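Local coordinates for protein putative carboxylesterase (Lactobacillus plantarum WCFS1, PDB 3BJR) that probably hydrolyses carboxylic esters, as a putative serine carboxylesterase of the alpha/beta-hydrolase fold, at residues N205-W211 with I236-H241; Q124-G130 with P162-G168. One frame throughout, in Å; residues are numbered along the deposited sequence. Where two conformers were deposited one is given.

Contact 1 (N205-W211 with I236-H241); sequences NQPTFIW and IPYELH
F209 lies alongside E239, both side chains leaving the same face of two parallel strands, and the edge of its ring meets the carboxylate, CE2 3.5 Å from E239 OE2. CG anti to the backbone N (chi1 -180°) carries the ring so that F209 CZ lies 3.6 Å from H241 CD2, the two rings meeting obliquely with planes at 39°. E239 and the second subunit hold that imidazole from its two nitrogens: H241 NE2 donates to E239 OE2 at 2.9 Å, almost straight (177°) and in the ring plane of H241, meeting OE2 on its anti side and tilted out of the carboxylate plane. H241 ND1 bonds H241 ND1 of the second subunit. On the opposite face, I210 CB rests 3.9 Å from L240 CD1. Alternating backbone bonds such as I210 N to E239 O (2.9 Å) set the register. Before the strands, I236 CG2 sits 3.3 Å from Q206 O, whose carbonyl accepts T208 OG1. Helix 270-281 packs on the F209-E239-H241 face and helix 222-233, the beta-alpha-beta crossover, on the I210-L240 face; strand 165-168 flanks 208-211, while L240 and H241 pair antiparallel with the second subunit, carrying the sheet across the interface.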
loop_
_atom_site.group_PDB
_atom_site.type_symbol
_atom_site.label_atom_id
_atom_site.label_comp_id
_atom_site.label_asym_id
_atom_site.label_seq_id
_atom_site.Cartn_x
_atom_site.Cartn_y
_atom_site.Cartn_z
ATOM N N ASN A 205 -15.313 12.390 -5.467
ATOM C CA ASN A 205 -14.031 11.737 -5.745
ATOM C C ASN A 205 -14.372 10.326 -6.188
ATOM O O ASN A 205 -15.196 9.626 -5.581
ATOM C CB ASN A 205 -13.067 11.669 -4.545
ATOM C CG ASN A 205 -12.395 12.975 -4.252
ATOM O OD1 ASN A 205 -13.048 13.948 -3.974
ATOM N ND2 ASN A 205 -11.081 12.992 -4.286
ATOM N N GLN A 206 -13.713 9.943 -7.252
ATOM C CA GLN A 206 -13.829 8.642 -7.889
ATOM C C GLN A 206 -12.749 7.681 -7.419
ATOM O O GLN A 206 -11.781 8.129 -6.808
ATOM C CB GLN A 206 -13.747 8.859 -9.418
ATOM C CG GLN A 206 -14.880 9.777 -9.891
ATOM C CD GLN A 206 -16.235 9.224 -9.517
ATOM O OE1 GLN A 206 -16.520 8.095 -9.835
ATOM N NE2 GLN A 206 -17.076 10.020 -8.830
ATOM N N PRO A 207 -12.921 6.362 -7.677
ATOM C CA PRO A 207 -11.955 5.344 -7.256
ATOM C C PRO A 207 -10.524 5.696 -7.620
ATOM O O PRO A 207 -10.255 6.134 -8.752
ATOM C CB PRO A 207 -12.415 4.100 -7.977
ATOM C CG PRO A 207 -13.926 4.281 -8.059
ATOM C CD PRO A 207 -14.098 5.743 -8.325
ATOM N N THR A 208 -9.616 5.456 -6.663
ATOM C CA THR A 208 -8.241 5.891 -6.775
ATOM C C THR A 208 -7.228 4.792 -6.485
ATOM O O THR A 208 -7.268 4.159 -5.438
ATOM C CB THR A 208 -8.017 7.076 -5.803
ATOM O OG1 THR A 208 -8.990 8.100 -6.082
ATOM C CG2 THR A 208 -6.568 7.680 -5.907
ATOM N N PHE A 209 -6.286 4.618 -7.405
ATOM C CA PHE A 209 -5.191 3.675 -7.261
ATOM C C PHE A 209 -3.951 4.509 -7.050
ATOM O O PHE A 209 -3.598 5.316 -7.884
ATOM C CB PHE A 209 -5.004 2.819 -8.507
ATOM C CG PHE A 209 -3.902 1.846 -8.401
ATOM C CD1 PHE A 209 -2.632 2.172 -8.747
ATOM C CD2 PHE A 209 -4.150 0.566 -7.901
ATOM C CE1 PHE A 209 -1.593 1.234 -8.649
ATOM C CE2 PHE A 209 -3.138 -0.351 -7.802
ATOM C CZ PHE A 209 -1.867 -0.030 -8.147
ATOM N N ILE A 210 -3.266 4.274 -5.935
ATOM C CA ILE A 210 -2.065 5.010 -5.605
ATOM C C ILE A 210 -0.906 4.078 -5.319
ATOM O O ILE A 210 -1.068 3.063 -4.650
ATOM C CB ILE A 210 -2.226 5.841 -4.306
ATOM C CG1 ILE A 210 -3.541 6.581 -4.254
ATOM C CG2 ILE A 210 -1.069 6.834 -4.139
ATOM C CD1 ILE A 210 -3.928 7.018 -2.834
ATOM N N TRP A 211 0.265 4.448 -5.824
ATOM C CA TRP A 211 1.510 3.824 -5.416
ATOM C C TRP A 211 2.592 4.880 -5.311
ATOM O O TRP A 211 2.589 5.890 -6.034
ATOM C CB TRP A 211 1.927 2.641 -6.277
ATOM C CG TRP A 211 2.733 2.927 -7.460
ATOM C CD1 TRP A 211 4.074 2.759 -7.593
ATOM C CD2 TRP A 211 2.252 3.358 -8.732
ATOM N NE1 TRP A 211 4.466 3.108 -8.861
ATOM C CE2 TRP A 211 3.360 3.453 -9.587
ATOM C CE3 TRP A 211 0.996 3.663 -9.224
ATOM C CZ2 TRP A 211 3.252 3.875 -10.906
ATOM C CZ3 TRP A 211 0.879 4.060 -10.533
ATOM C CH2 TRP A 211 2.001 4.172 -11.359
ATOM N N ILE A 236 -14.372 6.510 -0.313
ATOM C CA ILE A 236 -14.089 6.512 -1.739
ATOM C C ILE A 236 -13.249 5.248 -1.967
ATOM O O ILE A 236 -12.289 5.025 -1.232
ATOM C CB ILE A 236 -13.253 7.771 -2.175
ATOM C CG1 ILE A 236 -13.955 9.083 -1.794
ATOM C CG2 ILE A 236 -12.864 7.714 -3.668
ATOM C CD1 ILE A 236 -15.390 9.238 -2.292
ATOM N N PRO A 237 -13.627 4.383 -2.931
ATOM C CA PRO A 237 -12.802 3.174 -3.170
ATOM C C PRO A 237 -11.344 3.473 -3.533
ATOM O O PRO A 237 -11.073 4.364 -4.338
ATOM C CB PRO A 237 -13.516 2.491 -4.345
ATOM C CG PRO A 237 -14.960 3.007 -4.237
ATOM C CD PRO A 237 -14.849 4.399 -3.775
ATOM N N TYR A 238 -10.405 2.719 -2.978
ATOM C CA TYR A 238 -9.004 2.965 -3.248
ATOM C C TYR A 238 -8.157 1.717 -3.097
ATOM O O TYR A 238 -8.534 0.722 -2.477
ATOM C CB TYR A 238 -8.436 4.058 -2.292
ATOM C CG TYR A 238 -8.305 3.568 -0.827
ATOM C CD1 TYR A 238 -9.394 3.465 -0.035
ATOM C CD2 TYR A 238 -7.071 3.202 -0.284
ATOM C CE1 TYR A 238 -9.302 2.993 1.259
ATOM C CE2 TYR A 238 -6.971 2.725 1.022
ATOM C CZ TYR A 238 -8.090 2.610 1.771
ATOM O OH TYR A 238 -8.079 2.147 3.063
ATOM N N GLU A 239 -6.971 1.802 -3.644
ATOM C CA GLU A 239 -5.934 0.857 -3.370
ATOM C C GLU A 239 -4.632 1.651 -3.208
ATOM O O GLU A 239 -4.419 2.591 -3.901
ATOM C CB GLU A 239 -5.913 -0.165 -4.497
ATOM C CG GLU A 239 -4.882 -1.169 -4.442
ATOM C CD GLU A 239 -5.213 -2.439 -5.198
ATOM O OE1 GLU A 239 -6.315 -2.936 -5.115
ATOM O OE2 GLU A 239 -4.340 -2.951 -5.862
ATOM N N LEU A 240 -3.832 1.310 -2.218
ATOM C CA LEU A 240 -2.591 2.003 -1.915
ATOM C C LEU A 240 -1.421 1.020 -1.798
ATOM O O LEU A 240 -1.503 0.058 -1.073
ATOM C CB LEU A 240 -2.724 2.789 -0.605
ATOM C CG LEU A 240 -1.514 3.483 0.027
ATOM C CD1 LEU A 240 -1.065 4.703 -0.805
ATOM C CD2 LEU A 240 -1.833 3.906 1.437
ATOM N N HIS A 241 -0.321 1.327 -2.469
ATOM C CA HIS A 241 0.920 0.553 -2.436
ATOM C C HIS A 241 2.097 1.465 -2.185
ATOM O O HIS A 241 2.438 2.278 -3.034
ATOM C CB HIS A 241 1.065 -0.157 -3.766
ATOM C CG HIS A 241 -0.045 -1.131 -4.022
ATOM N ND1 HIS A 241 -0.067 -2.385 -3.453
ATOM C CD2 HIS A 241 -1.184 -1.028 -4.747
ATOM C CE1 HIS A 241 -1.177 -3.007 -3.804
ATOM N NE2 HIS A 241 -1.865 -2.213 -4.599
#

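Contact 2 (Q124-G130 with P162-G168); sequences QQITPAG and PNNVVLG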
loop_
_atom_site.group_PDB
_atom_site.type_symbol
_atom_site.label_atom_id
_atom_site.label_comp_id
_atom_site.label_asym_id
_atom_site.label_seq_id
_atom_site.Cartn_x
_atom_site.Cartn_y
_atom_site.Cartn_z
ATOM N N GLN A 124 -17.004 5.858 -20.697
ATOM C CA GLN A 124 -17.136 5.592 -19.259
ATOM C C GLN A 124 -15.908 4.950 -18.655
ATOM O O GLN A 124 -15.946 4.501 -17.497
ATOM C CB GLN A 124 -18.342 4.707 -19.014
ATOM C CG GLN A 124 -19.609 5.479 -19.357
ATOM C CD GLN A 124 -20.808 4.596 -19.460
ATOM O OE1 GLN A 124 -20.996 3.684 -18.649
ATOM N NE2 GLN A 124 -21.634 4.850 -20.477
ATOM N N GLN A 125 -14.807 4.928 -19.397
ATOM C CA GLN A 125 -13.583 4.337 -18.890
ATOM C C GLN A 125 -12.384 5.214 -19.286
ATOM O O GLN A 125 -11.436 4.739 -19.906
ATOM C CB GLN A 125 -13.424 2.894 -19.389
ATOM C CG GLN A 125 -14.603 1.973 -19.139
ATOM C CD GLN A 125 -14.878 1.632 -17.690
ATOM O OE1 GLN A 125 -14.068 1.873 -16.800
ATOM N NE2 GLN A 125 -16.038 1.027 -17.454
ATOM N N ILE A 126 -12.469 6.494 -18.914
ATOM C CA ILE A 126 -11.423 7.485 -19.096
ATOM C C ILE A 126 -10.751 7.718 -17.729
ATOM O O ILE A 126 -11.386 8.145 -16.780
ATOM C CB ILE A 126 -11.954 8.797 -19.674
ATOM C CG1 ILE A 126 -12.457 8.531 -21.090
ATOM C CG2 ILE A 126 -10.816 9.864 -19.691
ATOM C CD1 ILE A 126 -13.403 9.511 -21.669
ATOM N N THR A 127 -9.453 7.394 -17.659
ATOM C CA THR A 127 -8.664 7.412 -16.438
ATOM C C THR A 127 -7.383 8.227 -16.538
ATOM O O THR A 127 -6.456 7.837 -17.240
ATOM C CB THR A 127 -8.214 5.984 -16.102
ATOM O OG1 THR A 127 -9.373 5.142 -16.041
ATOM C CG2 THR A 127 -7.438 5.942 -14.798
ATOM N N PRO A 128 -7.352 9.393 -15.877
ATOM C CA PRO A 128 -6.111 10.123 -15.721
ATOM C C PRO A 128 -5.150 9.367 -14.789
ATOM O O PRO A 128 -5.585 8.899 -13.752
ATOM C CB PRO A 128 -6.555 11.427 -15.036
ATOM C CG PRO A 128 -7.992 11.562 -15.328
ATOM C CD PRO A 128 -8.489 10.138 -15.299
ATOM N N ALA A 129 -3.868 9.281 -15.187
ATOM C CA ALA A 129 -2.784 8.644 -14.471
ATOM C C ALA A 129 -1.679 9.687 -14.287
ATOM O O ALA A 129 -0.978 10.069 -15.241
ATOM C CB ALA A 129 -2.283 7.437 -15.254
ATOM N N GLY A 130 -1.548 10.173 -13.053
ATOM C CA GLY A 130 -0.603 11.233 -12.706
ATOM C C GLY A 130 0.634 10.726 -12.012
ATOM O O GLY A 130 0.571 9.860 -11.124
ATOM N N PRO A 162 -13.642 11.849 -14.134
ATOM C CA PRO A 162 -12.608 10.830 -14.279
ATOM C C PRO A 162 -13.211 9.526 -13.800
ATOM O O PRO A 162 -13.638 9.416 -12.672
ATOM C CB PRO A 162 -11.507 11.294 -13.354
ATOM C CG PRO A 162 -12.229 12.090 -12.229
ATOM C CD PRO A 162 -13.518 12.598 -12.863
ATOM N N ASN A 163 -13.241 8.526 -14.640
ATOM C CA ASN A 163 -13.865 7.292 -14.235
ATOM C C ASN A 163 -13.098 6.576 -13.109
ATOM O O ASN A 163 -13.702 6.001 -12.204
ATOM C CB ASN A 163 -14.196 6.449 -15.465
ATOM C CG ASN A 163 -15.167 7.146 -16.374
ATOM O OD1 ASN A 163 -14.842 7.435 -17.520
ATOM N ND2 ASN A 163 -16.348 7.462 -15.862
ATOM N N ASN A 164 -11.790 6.615 -13.160
ATOM C CA ASN A 164 -10.952 6.253 -12.011
ATOM C C ASN A 164 -9.796 7.231 -12.100
ATOM O O ASN A 164 -9.690 7.935 -13.094
ATOM C CB ASN A 164 -10.373 4.851 -12.167
ATOM C CG ASN A 164 -11.420 3.790 -12.285
ATOM O OD1 ASN A 164 -12.101 3.449 -11.324
ATOM N ND2 ASN A 164 -11.533 3.231 -13.472
ATOM N N VAL A 165 -8.978 7.336 -11.048
ATOM C CA VAL A 165 -7.688 8.042 -11.152
ATOM C C VAL A 165 -6.564 7.104 -10.632
ATOM O O VAL A 165 -6.783 6.230 -9.825
ATOM C CB VAL A 165 -7.637 9.445 -10.483
ATOM C CG1 VAL A 165 -8.743 10.337 -11.094
ATOM C CG2 VAL A 165 -7.731 9.363 -8.986
ATOM N N VAL A 166 -5.378 7.274 -11.193
ATOM C CA VAL A 166 -4.193 6.587 -10.830
ATOM C C VAL A 166 -3.165 7.646 -10.454
ATOM O O VAL A 166 -2.999 8.623 -11.185
ATOM C CB VAL A 166 -3.685 5.780 -12.004
ATOM C CG1 VAL A 166 -2.293 5.308 -11.750
ATOM C CG2 VAL A 166 -4.678 4.604 -12.349
ATOM N N LEU A 167 -2.479 7.446 -9.317
ATOM C CA LEU A 167 -1.406 8.350 -8.822
ATOM C C LEU A 167 -0.158 7.501 -8.607
ATOM O O LEU A 167 -0.219 6.537 -7.862
ATOM C CB LEU A 167 -1.807 9.008 -7.486
ATOM C CG LEU A 167 -3.174 9.708 -7.366
ATOM C CD1 LEU A 167 -3.347 10.219 -5.913
ATOM C CD2 LEU A 167 -3.288 10.817 -8.356
ATOM N N GLY A 168 0.938 7.843 -9.288
ATOM C CA GLY A 168 2.255 7.165 -9.190
ATOM C C GLY A 168 3.324 8.143 -8.746
ATOM O O GLY A 168 3.577 9.160 -9.399
HETATM O O HOH W 1 -14.271 2.107 -14.206
#
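N163 reaches across to the backbone of I126 and takes the place of a main-chain partner there: its side-chain OD1 accepts I126 N at 2.9 Å, in the plane of the amide, on a lone pair and nearly straight (175°). In return N163 N donates to I126 O, also at 2.9 Å, so main chain and side chain of one asparagine grip both polar backbone atoms of I126. The side chain gets there with CG beside its own backbone N (chi1 -62°), its amide carbon lying against the carbonyl of Q124. With an alanine here, I126 N would probably lose its acceptor and the chain at Q124 and Q125 would be likely to shift. Farther along, the packing is close and mostly apolar. P128 CD lies 3.3 Å from N164 O and its ring crosses that of P162, CD to P162 CB 3.8 Å; the methyl of T127, anti to the backbone N, has CG2 3.9 Å from V166 CG2, and A129 CB meets V166 CB at the same distance. Regular parallel pairing runs from V166 N on P128 O through G130 N on V166 O to G168 N on G130 O. The Q125-N164 side of the N163 end is looser: the two amides do not touch, and a water accepts from N164 ND2 at 3.0 Å and, in one conformer of Q125, lies close to its OE1, a doubtful second link; Q124 is exposed. Strand 50-56 pairs with the far edge of 125-130, and strand 208-213 with that of 165-168. Helix 133-153, on which V165 and L167 pack, follows the turn after G130, which fits the GxSxG nucleophile elbow of alpha/beta-hydrolases with S132 as the probable nucleophile.

In the fold
The two contacts follow in series along the chain, contact 2 (124-130 with 162-168) closing before contact 1 (205-211 with 236-241) opens, and their centres are about 10 Å apart. Together they tie four successive parallel strands of one mixed sheet, in the order 125-131, 165-168, 208-213, 238-243. The seam between them is itself paired: F209 O lies 2.8 Å from L167 N, a probable hydrogen bond, and T208 packs on V165. Contact 2 is central and leads into the probable nucleophile elbow; contact 1 includes the edge strand 238-243, where the second subunit extends the sheet. The likely catalytic core and the dimer interface are thus linked through continuous strand pairing.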